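Local coordinates for protein BsaWI endonuclease (Geobacillus stearothermophilus, PDB 4ZSF) that is a PD-(D/E)XK restriction endonuclease that binds DNA and calcium ions and probably cleaves the DNA in a metal-dependent reaction, at residues M118-Q123 with R130-L135; D197-P202 with M223-D228; R234-P237 with E243-V246. All blocks are in the same frame, centred on the assembly; numbering follows the deposited sequence.

In the fold
All three contacts are apolar and only partly buried, and no hydrogen bond crosses any of them; what differs is the pair of elements joined. Contact 1 sets helix on helix near the antiparallel end of the mixed sheet, about 33 Å from contact 2 and 28 Å from contact 3, centre to centre. Contacts 2 and 3 belong together at the parallel end. Their strands, 222-226 and 235-238, are sheet neighbours, and Met223 O lies 2.8 Å from Tyr236 N, a probable hydrogen bond. One contact packs a crossover loop against the inner strand, with an indole taking part; the other packs a helix against the outermost strand of this chain's sheet.

Contact 1. Residues M118-Q123 with R130-L135; sequences MMIENQ and RDINWL
Ile120 and Ile132 mark the closest approach of the two backbones, their CA atoms 7.5 Å apart, where the last turn of helix 113-121 meets the early turns of helix 129-140. Ile120 points at the second helix and takes part in both close contacts, one through each branch. The Ile120 CG2 methyl lies anti to the backbone N and meets Ile132 CG2 at 3.8 Å, methyl against methyl, while the two side chains run antiparallel alongside one another. The other branch is extended (chi2 176°), which carries Ile120 CD1 onward to Leu135 CB at a looser 4.2 Å, and here the isoleucine lies transverse to the leucine. Ile132 and Leu135 stand three residues apart on one flank of their helix, and Ile120 also touches Lys136 and Ile139. The four together have the spacing of a hole in knobs-into-holes packing, consistent with Ile120 acting as a knob.

The arrangement is a helical hairpin whose turn begins with a Schellman motif. Gln123, with positive phi, is the C-prime residue: Gln123 N bonds to Ile120 O at 2.9 Å, and Glu124 N reaches back to Met119 O. The first helix ends within two residues of the isoleucine that does the packing. Beneath the hairpin lies the sheet. Leu135 rests on Val158 of strand 155-165, and Met119 reaches Arg109 and Leu111 of the outer strand 108-112. Asp131, on the second helix, forms a salt bridge with Arg260.

Contact 2. Residues D197-P202 with M223-D228; sequences DFLKMP and MYVFWD
Leu199 and Trp227 are brought together by contrasting first torsions. The leucine holds CG anti to its carbonyl carbon (chi1 -69°) and continues extended, sending CD1 out toward the strand; the tryptophan places CG between backbone N and carbonyl carbon (chi1 65°), a crowded position that swings the indole back over Val225. The CH2 corner of the six-membered ring is then what reaches the leucine. Trp227 CH2 lies 3.7 Å from Leu199 CD1 and equally close to Leu199 CB, so a single ring corner touches both the root and the tip of the aliphatic chain. The methyl approaches the ring obliquely, and the leucine side chain meets that of the tryptophan nearly perpendicularly.

Val225 completes the group with both of its methyls. Val225 CG2 meets Leu199 CD1 at 4.0 Å, whereas Val225 CG1 sits 3.5 Å above the indole plane of Trp227, offset toward the rim. The valine methyl and Leu199 CD1 thus lie on the same side of the indole, the valine supporting that face and the leucine at the CH2 corner. Between Val225 and Trp227 the chain makes an inverse gamma turn centred on Phe226, closed by a weak bond from Trp227 N to Val225 O; Phe226 packs on Ala49 of the second subunit. Phe204 of helix 202-209 and Ile235 of the next strand also touch Leu199, extending the apolar cluster.

Strand 188-193, the loop bearing Leu199, helix 202-209 and the parallel neighbouring strand 222-226 make up a beta-alpha-beta crossover, and the contact packs the loop, just ahead of that helix, on Val225 of the returning strand and on Trp227 shortly after it.

Contact 3. Residues R234-P237 with E243-V246; sequences RIYP and ELFV
Leu244 packs on Tyr236 and Pro237 where strand 235-238, the outermost of this chain's sheet, passes through a short connection into helix 243-258, a strand-loop-helix unit at the parallel end of the nuclease sheet. The leucine contributes the largest buried surface, and one atom, CD1, does all the close touching. Its CG stands anti to the carbonyl carbon, beside the backbone N, and the extended second torsion (chi2 173°) projects CD1 from the first turn of the helix toward the strand.

Tyr236 receives that methyl mainly at the base of its side chain: Tyr236 CB is 3.8 Å, and Tyr236 CD1 4.1 Å, from Leu244 CD1, which comes to the ring obliquely, the leucine side chain set roughly square to that of the tyrosine. The rest of the ring is engaged by other groups. Arg234 C lies 3.6 Å above one face of the Tyr236 ring, offset toward the rim; His248 of the same helix as Leu244 makes an edge-to-face contact; and Tyr224 of the adjoining strand meets the ring with planes about 25° apart. These contacts should limit rotation of the phenol.

Pro237 offers the leucine a second apolar surface through its ring atom CD. Two residues on from the proline, just past the strand, comes Asp239, which binds calcium in a crystal structure of this protein, although no calcium is bound to it in this chain. The packing lies near that calcium site, the side chains of Pro237 and Asp239 being about 8 Å apart. Leu244 CD1 sits 4.0 Å from Pro237 CD and, in a van der Waals contact, 3.7 Å from Pro237 O.

Contact 1. Residues M118-Q123 with R130-L135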
ATOM      1  N   MET A 118      20.644  -7.831 -12.717  1.00 31.33           N
ATOM      2  CA  MET A 118      22.104  -7.788 -12.943  1.00 33.32           C
ATOM      3  C   MET A 118      22.560  -8.675 -14.130  1.00 30.94           C
ATOM      4  O   MET A 118      23.418  -8.300 -14.942  1.00 30.82           O
ATOM      5  CB  MET A 118      22.853  -8.208 -11.665  1.00 35.00           C
ATOM      6  N   MET A 119      21.973  -9.855 -14.257  1.00 28.21           N
ATOM      7  CA  MET A 119      22.386 -10.741 -15.319  1.00 27.48           C
ATOM      8  C   MET A 119      21.966 -10.201 -16.704  1.00 33.72           C
ATOM      9  O   MET A 119      22.724 -10.310 -17.701  1.00 33.21           O
ATOM     10  CB  MET A 119      21.808 -12.152 -15.070  1.00 28.26           C
ATOM     11  CG  MET A 119      22.551 -12.837 -13.990  1.00 32.01           C
ATOM     12  SD  MET A 119      21.775 -14.376 -13.431  1.00 39.57           S
ATOM     13  CE  MET A 119      22.143 -15.423 -14.811  1.00 43.75           C
ATOM     14  N   ILE A 120      20.774  -9.602 -16.764  1.00 29.08           N
ATOM     15  CA  ILE A 120      20.329  -8.972 -18.009  1.00 29.91           C
ATOM     16  C   ILE A 120      21.248  -7.799 -18.364  1.00 32.61           C
ATOM     17  O   ILE A 120      21.723  -7.689 -19.515  1.00 33.12           O
ATOM     18  CB  ILE A 120      18.892  -8.496 -17.923  1.00 30.11           C
ATOM     19  CG1 ILE A 120      17.946  -9.706 -17.977  1.00 29.05           C
ATOM     20  CG2 ILE A 120      18.581  -7.589 -19.099  1.00 35.47           C
ATOM     21  CD1 ILE A 120      16.499  -9.338 -17.808  1.00 24.93           C
ATOM     22  N   GLU A 121      21.512  -6.946 -17.378  1.00 34.42           N
ATOM     23  CA  GLU A 121      22.473  -5.861 -17.571  1.00 38.49           C
ATOM     24  C   GLU A 121      23.864  -6.383 -17.998  1.00 38.87           C
ATOM     25  O   GLU A 121      24.526  -5.776 -18.844  1.00 43.11           O
ATOM     26  CB  GLU A 121      22.562  -5.018 -16.284  1.00 44.41           C
ATOM     27  CG  GLU A 121      21.254  -4.251 -16.028  1.00 52.93           C
ATOM     28  CD  GLU A 121      21.288  -3.321 -14.800  1.00 65.28           C
ATOM     29  OE1 GLU A 121      22.312  -3.278 -14.066  1.00 68.70           O
ATOM     30  OE2 GLU A 121      20.265  -2.631 -14.570  1.00 69.51           O
ATOM     31  N   ASN A 122      24.330  -7.492 -17.439  1.00 36.43           N
ATOM     32  CA  ASN A 122      25.596  -8.070 -17.914  1.00 39.61           C
ATOM     33  C   ASN A 122      25.490  -8.988 -19.120  1.00 41.99           C
ATOM     34  O   ASN A 122      26.433  -9.746 -19.373  1.00 44.38           O
ATOM     35  CB  ASN A 122      26.271  -8.865 -16.829  1.00 38.84           C
ATOM     36  CG  ASN A 122      26.761  -8.001 -15.716  1.00 47.10           C
ATOM     37  OD1 ASN A 122      27.241  -6.901 -15.964  1.00 52.68           O
ATOM     38  ND2 ASN A 122      26.656  -8.490 -14.474  1.00 49.51           N
ATOM     39  N   GLN A 123      24.361  -8.942 -19.830  1.00 36.84           N
ATOM     40  CA  GLN A 123      24.133  -9.763 -21.027  1.00 39.31           C
ATOM     41  C   GLN A 123      24.433 -11.258 -20.810  1.00 37.69           C
ATOM     42  O   GLN A 123      24.982 -11.925 -21.680  1.00 40.52           O
ATOM     43  CB  GLN A 123      24.959  -9.208 -22.201  1.00 42.89           C
ATOM     44  CG  GLN A 123      24.625  -7.769 -22.505  1.00 46.91           C
ATOM     45  N   ARG A 130      12.897 -10.001 -27.623  1.00 28.16           N
ATOM     46  CA  ARG A 130      11.517  -9.818 -27.222  1.00 29.34           C
ATOM     47  C   ARG A 130      11.220 -10.258 -25.732  1.00 29.85           C
ATOM     48  O   ARG A 130      10.552  -9.553 -24.961  1.00 31.77           O
ATOM     49  CB  ARG A 130      10.630 -10.619 -28.183  1.00 30.41           C
ATOM     50  CG  ARG A 130       9.193 -10.555 -27.856  1.00 31.35           C
ATOM     51  CD  ARG A 130       8.333 -11.156 -28.933  1.00 29.32           C
ATOM     52  NE  ARG A 130       6.977 -11.190 -28.413  1.00 29.45           N
ATOM     53  CZ  ARG A 130       5.914 -11.284 -29.182  1.00 32.19           C
ATOM     54  NH1 ARG A 130       6.072 -11.372 -30.508  1.00 27.16           N
ATOM     55  NH2 ARG A 130       4.709 -11.307 -28.612  1.00 32.33           N
ATOM     56  N   ASP A 131      11.716 -11.420 -25.356  1.00 25.06           N
ATOM     57  CA  ASP A 131      11.634 -11.854 -23.956  1.00 24.66           C
ATOM     58  C   ASP A 131      12.398 -10.938 -22.997  1.00 25.27           C
ATOM     59  O   ASP A 131      11.917 -10.643 -21.893  1.00 25.45           O
ATOM     60  CB  ASP A 131      12.233 -13.254 -23.761  1.00 24.86           C
ATOM     61  CG  ASP A 131      11.337 -14.388 -24.192  1.00 28.23           C
ATOM     62  OD1 ASP A 131      10.117 -14.191 -24.423  1.00 24.98           O
ATOM     63  OD2 ASP A 131      11.897 -15.524 -24.220  1.00 27.86           O
ATOM     64  N   ILE A 132      13.613 -10.558 -23.386  1.00 25.56           N
ATOM     65  CA  ILE A 132      14.438  -9.707 -22.515  1.00 27.34           C
ATOM     66  C   ILE A 132      13.674  -8.430 -22.198  1.00 28.69           C
ATOM     67  O   ILE A 132      13.623  -7.989 -21.059  1.00 25.57           O
ATOM     68  CB  ILE A 132      15.777  -9.310 -23.176  1.00 30.15           C
ATOM     69  CG1 ILE A 132      16.627 -10.553 -23.476  1.00 30.72           C
ATOM     70  CG2 ILE A 132      16.579  -8.353 -22.272  1.00 31.15           C
ATOM     71  CD1 ILE A 132      16.950 -11.377 -22.261  1.00 31.97           C
ATOM     72  N   ASN A 133      13.083  -7.832 -23.219  1.00 30.21           N
ATOM     73  CA  ASN A 133      12.326  -6.594 -23.044  1.00 30.28           C
ATOM     74  C   ASN A 133      11.132  -6.772 -22.122  1.00 27.93           C
ATOM     75  O   ASN A 133      10.860  -5.922 -21.249  1.00 30.47           O
ATOM     76  CB  ASN A 133      11.870  -6.085 -24.394  1.00 32.65           C
ATOM     77  CG  ASN A 133      13.030  -5.495 -25.156  1.00 38.06           C
ATOM     78  OD1 ASN A 133      14.033  -5.156 -24.552  1.00 42.06           O
ATOM     79  ND2 ASN A 133      12.922  -5.434 -26.475  1.00 40.04           N
ATOM     80  N   TRP A 134      10.443  -7.881 -22.309  1.00 25.21           N
ATOM     81  CA  TRP A 134       9.297  -8.199 -21.467  1.00 26.09           C
ATOM     82  C   TRP A 134       9.727  -8.436 -20.001  1.00 28.39           C
ATOM     83  O   TRP A 134       9.096  -7.950 -19.065  1.00 26.81           O
ATOM     84  CB  TRP A 134       8.578  -9.430 -22.015  1.00 25.48           C
ATOM     85  CG  TRP A 134       7.345  -9.774 -21.226  1.00 24.55           C
ATOM     86  CD1 TRP A 134       6.095  -9.213 -21.369  1.00 27.18           C
ATOM     87  CD2 TRP A 134       7.247 -10.705 -20.135  1.00 24.61           C
ATOM     88  NE1 TRP A 134       5.224  -9.785 -20.477  1.00 26.42           N
ATOM     89  CE2 TRP A 134       5.904 -10.689 -19.698  1.00 24.53           C
ATOM     90  CE3 TRP A 134       8.158 -11.575 -19.513  1.00 22.92           C
ATOM     91  CZ2 TRP A 134       5.439 -11.518 -18.652  1.00 23.75           C
ATOM     92  CZ3 TRP A 134       7.703 -12.391 -18.469  1.00 25.05           C
ATOM     93  CH2 TRP A 134       6.352 -12.347 -18.051  1.00 24.39           C
ATOM     94  N   LEU A 135      10.819  -9.154 -19.814  1.00 24.46           N
ATOM     95  CA  LEU A 135      11.322  -9.372 -18.468  1.00 22.52           C
ATOM     96  C   LEU A 135      11.748  -8.062 -17.833  1.00 25.99           C
ATOM     97  O   LEU A 135      11.568  -7.855 -16.649  1.00 25.85           O
ATOM     98  CB  LEU A 135      12.498 -10.343 -18.474  1.00 22.66           C
ATOM     99  CG  LEU A 135      12.085 -11.778 -18.831  1.00 23.37           C
ATOM    100  CD1 LEU A 135      13.354 -12.496 -19.250  1.00 21.30           C
ATOM    101  CD2 LEU A 135      11.354 -12.498 -17.637  1.00 22.85           C
TER

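Contact 2. Residues D197-P202 with M223-D228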
ATOM      1  N   ASP A 197      -4.604 -21.413   4.326  1.00 54.64           N
ATOM      2  CA  ASP A 197      -5.890 -21.161   5.007  1.00 59.57           C
ATOM      3  C   ASP A 197      -6.911 -20.458   4.116  1.00 57.90           C
ATOM      4  O   ASP A 197      -8.130 -20.638   4.270  1.00 59.53           O
ATOM      5  CB  ASP A 197      -5.690 -20.327   6.280  1.00 65.93           C
ATOM      6  CG  ASP A 197      -5.387 -21.183   7.516  1.00 71.08           C
ATOM      7  OD1 ASP A 197      -5.369 -22.438   7.425  1.00 70.25           O
ATOM      8  OD2 ASP A 197      -5.180 -20.586   8.597  1.00 73.63           O
ATOM      9  N   PHE A 198      -6.416 -19.652   3.190  1.00 51.41           N
ATOM     10  CA  PHE A 198      -7.311 -18.892   2.338  1.00 52.16           C
ATOM     11  C   PHE A 198      -8.004 -19.846   1.372  1.00 47.08           C
ATOM     12  O   PHE A 198      -9.099 -19.536   0.882  1.00 43.43           O
ATOM     13  CB  PHE A 198      -6.561 -17.783   1.575  1.00 52.73           C
ATOM     14  N   LEU A 199      -7.393 -21.013   1.112  1.00 45.48           N
ATOM     15  CA  LEU A 199      -7.963 -21.953   0.134  1.00 50.53           C
ATOM     16  C   LEU A 199      -9.125 -22.756   0.751  1.00 58.98           C
ATOM     17  O   LEU A 199      -9.821 -23.501   0.052  1.00 57.78           O
ATOM     18  CB  LEU A 199      -6.888 -22.885  -0.457  1.00 45.43           C
ATOM     19  CG  LEU A 199      -5.860 -22.167  -1.378  1.00 43.45           C
ATOM     20  CD1 LEU A 199      -4.708 -23.095  -1.832  1.00 38.97           C
ATOM     21  CD2 LEU A 199      -6.434 -21.492  -2.610  1.00 38.73           C
ATOM     22  N   LYS A 200      -9.351 -22.553   2.049  1.00 63.74           N
ATOM     23  CA  LYS A 200     -10.603 -22.951   2.676  1.00 67.51           C
ATOM     24  C   LYS A 200     -11.761 -22.388   1.855  1.00 71.52           C
ATOM     25  O   LYS A 200     -12.708 -23.103   1.536  1.00 75.89           O
ATOM     26  CB  LYS A 200     -10.682 -22.459   4.127  1.00 68.88           C
ATOM     27  N   MET A 201     -11.687 -21.115   1.488  1.00 68.50           N
ATOM     28  CA  MET A 201     -12.739 -20.554   0.657  1.00 69.02           C
ATOM     29  C   MET A 201     -12.668 -21.126  -0.784  1.00 59.39           C
ATOM     30  O   MET A 201     -11.607 -21.089  -1.438  1.00 57.87           O
ATOM     31  CB  MET A 201     -12.662 -19.017   0.665  1.00 69.03           C
ATOM     32  N   PRO A 202     -13.795 -21.690  -1.273  1.00 56.32           N
ATOM     33  CA  PRO A 202     -13.938 -22.139  -2.670  1.00 51.99           C
ATOM     34  C   PRO A 202     -13.499 -21.072  -3.682  1.00 50.01           C
ATOM     35  O   PRO A 202     -12.990 -21.392  -4.764  1.00 43.14           O
ATOM     36  CB  PRO A 202     -15.432 -22.412  -2.798  1.00 53.87           C
ATOM     37  CG  PRO A 202     -15.841 -22.796  -1.424  1.00 57.31           C
ATOM     38  CD  PRO A 202     -15.017 -21.949  -0.492  1.00 57.77           C
ATOM     39  N   MET A 223       0.305 -23.947  -8.227  0.52 16.89           N
ATOM     40  CA  MET A 223       0.382 -23.260  -6.952  0.52 16.69           C
ATOM     41  C   MET A 223       0.974 -24.302  -5.994  0.52 17.88           C
ATOM     42  O   MET A 223       0.461 -25.437  -5.947  0.52 17.55           O
ATOM     43  CB  MET A 223      -1.017 -22.791  -6.529  0.52 19.12           C
ATOM     44  CG  MET A 223      -1.118 -22.384  -5.084  0.52 22.40           C
ATOM     45  SD  MET A 223      -0.329 -20.775  -4.824  0.52 27.30           S
ATOM     46  CE  MET A 223      -1.473 -19.675  -5.671  0.52 28.23           C
ATOM     47  N   TYR A 224       2.057 -23.956  -5.290  1.00 16.52           N
ATOM     48  CA  TYR A 224       2.730 -24.935  -4.394  1.00 18.46           C
ATOM     49  C   TYR A 224       2.567 -24.453  -2.993  1.00 19.98           C
ATOM     50  O   TYR A 224       3.012 -23.343  -2.710  1.00 19.78           O
ATOM     51  CB  TYR A 224       4.229 -25.061  -4.772  1.00 14.90           C
ATOM     52  CG  TYR A 224       4.289 -25.539  -6.207  1.00 15.20           C
ATOM     53  CD1 TYR A 224       4.212 -24.651  -7.253  1.00 14.97           C
ATOM     54  CD2 TYR A 224       4.330 -26.894  -6.487  1.00 18.50           C
ATOM     55  CE1 TYR A 224       4.185 -25.080  -8.602  1.00 18.65           C
ATOM     56  CE2 TYR A 224       4.327 -27.363  -7.797  1.00 16.92           C
ATOM     57  CZ  TYR A 224       4.277 -26.440  -8.860  1.00 18.85           C
ATOM     58  OH  TYR A 224       4.200 -26.920 -10.167  1.00 18.24           O
ATOM     59  N   VAL A 225       1.862 -25.212  -2.161  1.00 19.56           N
ATOM     60  CA  VAL A 225       1.498 -24.723  -0.827  1.00 20.44           C
ATOM     61  C   VAL A 225       2.188 -25.559   0.236  1.00 21.47           C
ATOM     62  O   VAL A 225       2.165 -26.797   0.139  1.00 20.80           O
ATOM     63  CB  VAL A 225      -0.070 -24.802  -0.595  1.00 20.87           C
ATOM     64  CG1 VAL A 225      -0.457 -24.245   0.831  1.00 22.38           C
ATOM     65  CG2 VAL A 225      -0.788 -24.102  -1.732  1.00 22.02           C
ATOM     66  N   PHE A 226       2.770 -24.893   1.257  1.00 20.24           N
ATOM     67  CA  PHE A 226       3.341 -25.631   2.394  1.00 22.98           C
ATOM     68  C   PHE A 226       2.245 -26.234   3.290  1.00 26.26           C
ATOM     69  O   PHE A 226       1.857 -25.683   4.291  1.00 26.68           O
ATOM     70  CB  PHE A 226       4.251 -24.718   3.204  1.00 24.78           C
ATOM     71  CG  PHE A 226       5.569 -24.454   2.554  1.00 25.09           C
ATOM     72  CD1 PHE A 226       6.679 -25.236   2.884  1.00 29.08           C
ATOM     73  CD2 PHE A 226       5.752 -23.419   1.690  1.00 23.88           C
ATOM     74  CE1 PHE A 226       7.910 -25.005   2.312  1.00 29.35           C
ATOM     75  CE2 PHE A 226       7.007 -23.178   1.112  1.00 26.34           C
ATOM     76  CZ  PHE A 226       8.088 -24.006   1.432  1.00 26.48           C
ATOM     77  N   TRP A 227       1.720 -27.376   2.891  1.00 22.45           N
ATOM     78  CA  TRP A 227       0.748 -28.047   3.724  1.00 24.42           C
ATOM     79  C   TRP A 227       0.776 -29.541   3.295  1.00 28.36           C
ATOM     80  O   TRP A 227       1.490 -29.888   2.358  1.00 25.28           O
ATOM     81  CB  TRP A 227      -0.639 -27.399   3.556  1.00 26.81           C
ATOM     82  CG  TRP A 227      -1.323 -27.493   2.225  1.00 27.02           C
ATOM     83  CD1 TRP A 227      -0.936 -28.223   1.110  1.00 26.01           C
ATOM     84  CD2 TRP A 227      -2.552 -26.849   1.875  1.00 28.10           C
ATOM     85  NE1 TRP A 227      -1.849 -28.039   0.098  1.00 27.72           N
ATOM     86  CE2 TRP A 227      -2.857 -27.205   0.550  1.00 28.60           C
ATOM     87  CE3 TRP A 227      -3.429 -25.988   2.571  1.00 35.56           C
ATOM     88  CZ2 TRP A 227      -4.008 -26.717  -0.127  1.00 31.82           C
ATOM     89  CZ3 TRP A 227      -4.577 -25.490   1.895  1.00 36.29           C
ATOM     90  CH2 TRP A 227      -4.850 -25.860   0.562  1.00 33.00           C
ATOM     91  N   ASP A 228      -0.030 -30.374   3.930  0.52 31.32           N
ATOM     92  CA  ASP A 228      -0.032 -31.798   3.585  0.52 32.73           C
ATOM     93  C   ASP A 228      -1.332 -32.225   2.905  0.52 32.95           C
ATOM     94  O   ASP A 228      -1.597 -33.425   2.730  0.52 31.56           O
ATOM     95  CB  ASP A 228       0.216 -32.638   4.835  0.52 37.94           C
ATOM     96  CG  ASP A 228      -0.589 -32.159   6.025  0.52 44.76           C
ATOM     97  OD1 ASP A 228      -1.820 -31.979   5.882  0.52 43.87           O
ATOM     98  OD2 ASP A 228       0.023 -31.937   7.097  0.52 50.75           O
TER

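Contact 3. Residues R234-P237 with E243-V246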
ATOM      1  N   ARG A 234      -4.412 -27.968  -9.794  1.00 18.95           N
ATOM      2  CA  ARG A 234      -3.089 -27.307  -9.922  1.00 15.98           C
ATOM      3  C   ARG A 234      -2.588 -26.786  -8.592  1.00 17.00           C
ATOM      4  O   ARG A 234      -1.587 -26.069  -8.559  1.00 19.23           O
ATOM      5  CB  ARG A 234      -3.173 -26.132 -10.914  1.00 18.97           C
ATOM      6  CG  ARG A 234      -3.579 -26.575 -12.338  1.00 19.17           C
ATOM      7  CD  ARG A 234      -3.961 -25.307 -13.153  1.00 21.40           C
ATOM      8  NE  ARG A 234      -4.294 -25.576 -14.561  1.00 23.57           N
ATOM      9  CZ  ARG A 234      -3.415 -25.709 -15.560  1.00 20.40           C
ATOM     10  NH1 ARG A 234      -2.099 -25.619 -15.333  1.00 17.75           N
ATOM     11  NH2 ARG A 234      -3.891 -25.958 -16.804  1.00 20.36           N
ATOM     12  N   ILE A 235      -3.252 -27.177  -7.497  1.00 20.61           N
ATOM     13  CA  ILE A 235      -2.803 -26.767  -6.162  1.00 18.78           C
ATOM     14  C   ILE A 235      -2.084 -27.945  -5.527  1.00 21.79           C
ATOM     15  O   ILE A 235      -2.719 -28.952  -5.164  1.00 20.83           O
ATOM     16  CB  ILE A 235      -3.937 -26.347  -5.290  1.00 19.38           C
ATOM     17  CG1 ILE A 235      -4.679 -25.130  -5.951  1.00 20.20           C
ATOM     18  CG2 ILE A 235      -3.415 -25.931  -3.966  1.00 18.60           C
ATOM     19  CD1 ILE A 235      -6.037 -24.839  -5.275  1.00 21.67           C
ATOM     20  N   TYR A 236      -0.772 -27.846  -5.458  1.00 15.79           N
ATOM     21  CA  TYR A 236       0.064 -28.968  -5.046  1.00 16.90           C
ATOM     22  C   TYR A 236       0.715 -28.816  -3.667  1.00 19.24           C
ATOM     23  O   TYR A 236       1.114 -27.707  -3.324  1.00 18.52           O
ATOM     24  CB  TYR A 236       1.227 -29.109  -6.031  1.00 18.31           C
ATOM     25  CG  TYR A 236       0.791 -29.236  -7.472  1.00 20.25           C
ATOM     26  CD1 TYR A 236       0.292 -30.454  -7.971  1.00 23.23           C
ATOM     27  CD2 TYR A 236       0.923 -28.155  -8.344  1.00 16.61           C
ATOM     28  CE1 TYR A 236      -0.084 -30.576  -9.315  1.00 20.46           C
ATOM     29  CE2 TYR A 236       0.548 -28.273  -9.692  1.00 18.10           C
ATOM     30  CZ  TYR A 236       0.077 -29.503 -10.161  1.00 17.37           C
ATOM     31  OH  TYR A 236      -0.292 -29.580 -11.513  1.00 19.14           O
ATOM     32  N   PRO A 237       0.851 -29.917  -2.901  1.00 18.16           N
ATOM     33  CA  PRO A 237       1.507 -29.836  -1.600  1.00 19.03           C
ATOM     34  C   PRO A 237       3.027 -29.860  -1.726  1.00 21.59           C
ATOM     35  O   PRO A 237       3.584 -30.616  -2.565  1.00 20.22           O
ATOM     36  CB  PRO A 237       1.005 -31.075  -0.841  1.00 23.11           C
ATOM     37  CG  PRO A 237       0.735 -32.117  -1.956  1.00 22.34           C
ATOM     38  CD  PRO A 237       0.261 -31.232  -3.176  1.00 21.06           C
ATOM     39  N   GLU A 243       9.425 -30.785  -3.457  1.00 18.95           N
ATOM     40  CA  GLU A 243       9.564 -31.840  -4.440  1.00 20.68           C
ATOM     41  C   GLU A 243       8.765 -31.666  -5.702  1.00 18.15           C
ATOM     42  O   GLU A 243       9.309 -31.803  -6.806  1.00 20.47           O
ATOM     43  CB  GLU A 243       9.180 -33.189  -3.817  1.00 19.43           C
ATOM     44  CG  GLU A 243      10.092 -33.661  -2.694  1.00 23.46           C
ATOM     45  CD  GLU A 243       9.781 -35.134  -2.309  1.00 22.24           C
ATOM     46  OE1 GLU A 243       9.727 -36.039  -3.206  1.00 25.92           O
ATOM     47  OE2 GLU A 243       9.647 -35.416  -1.083  1.00 27.24           O
ATOM     48  N   LEU A 244       7.449 -31.430  -5.569  1.00 18.27           N
ATOM     49  CA  LEU A 244       6.659 -31.299  -6.781  1.00 18.45           C
ATOM     50  C   LEU A 244       7.048 -30.051  -7.568  1.00 20.69           C
ATOM     51  O   LEU A 244       6.951 -30.035  -8.800  1.00 19.06           O
ATOM     52  CB  LEU A 244       5.147 -31.242  -6.478  1.00 15.41           C
ATOM     53  CG  LEU A 244       4.548 -32.641  -6.151  1.00 18.07           C
ATOM     54  CD1 LEU A 244       3.054 -32.468  -5.685  1.00 18.09           C
ATOM     55  CD2 LEU A 244       4.555 -33.608  -7.399  1.00 20.12           C
ATOM     56  N   PHE A 245       7.445 -28.999  -6.861  1.00 17.90           N
ATOM     57  CA  PHE A 245       7.919 -27.817  -7.593  1.00 18.49           C
ATOM     58  C   PHE A 245       9.161 -28.194  -8.458  1.00 19.55           C
ATOM     59  O   PHE A 245       9.257 -27.830  -9.644  1.00 18.05           O
ATOM     60  CB  PHE A 245       8.274 -26.686  -6.602  1.00 17.33           C
ATOM     61  CG  PHE A 245       9.032 -25.527  -7.256  1.00 18.80           C
ATOM     62  CD1 PHE A 245       8.361 -24.545  -7.966  1.00 20.01           C
ATOM     63  CD2 PHE A 245      10.410 -25.435  -7.120  1.00 23.65           C
ATOM     64  CE1 PHE A 245       9.079 -23.499  -8.603  1.00 22.52           C
ATOM     65  CE2 PHE A 245      11.129 -24.416  -7.736  1.00 25.20           C
ATOM     66  CZ  PHE A 245      10.473 -23.427  -8.465  1.00 21.34           C
ATOM     67  N   VAL A 246      10.118 -28.875  -7.851  1.00 18.07           N
ATOM     68  CA  VAL A 246      11.333 -29.270  -8.588  1.00 18.68           C
ATOM     69  C   VAL A 246      10.985 -30.220  -9.727  1.00 21.89           C
ATOM     70  O   VAL A 246      11.470 -30.021 -10.867  1.00 19.86           O
ATOM     71  CB  VAL A 246      12.399 -29.914  -7.664  1.00 21.48           C
ATOM     72  CG1 VAL A 246      13.595 -30.544  -8.481  1.00 21.60           C
ATOM     73  CG2 VAL A 246      12.901 -28.911  -6.666  1.00 23.19           C
TER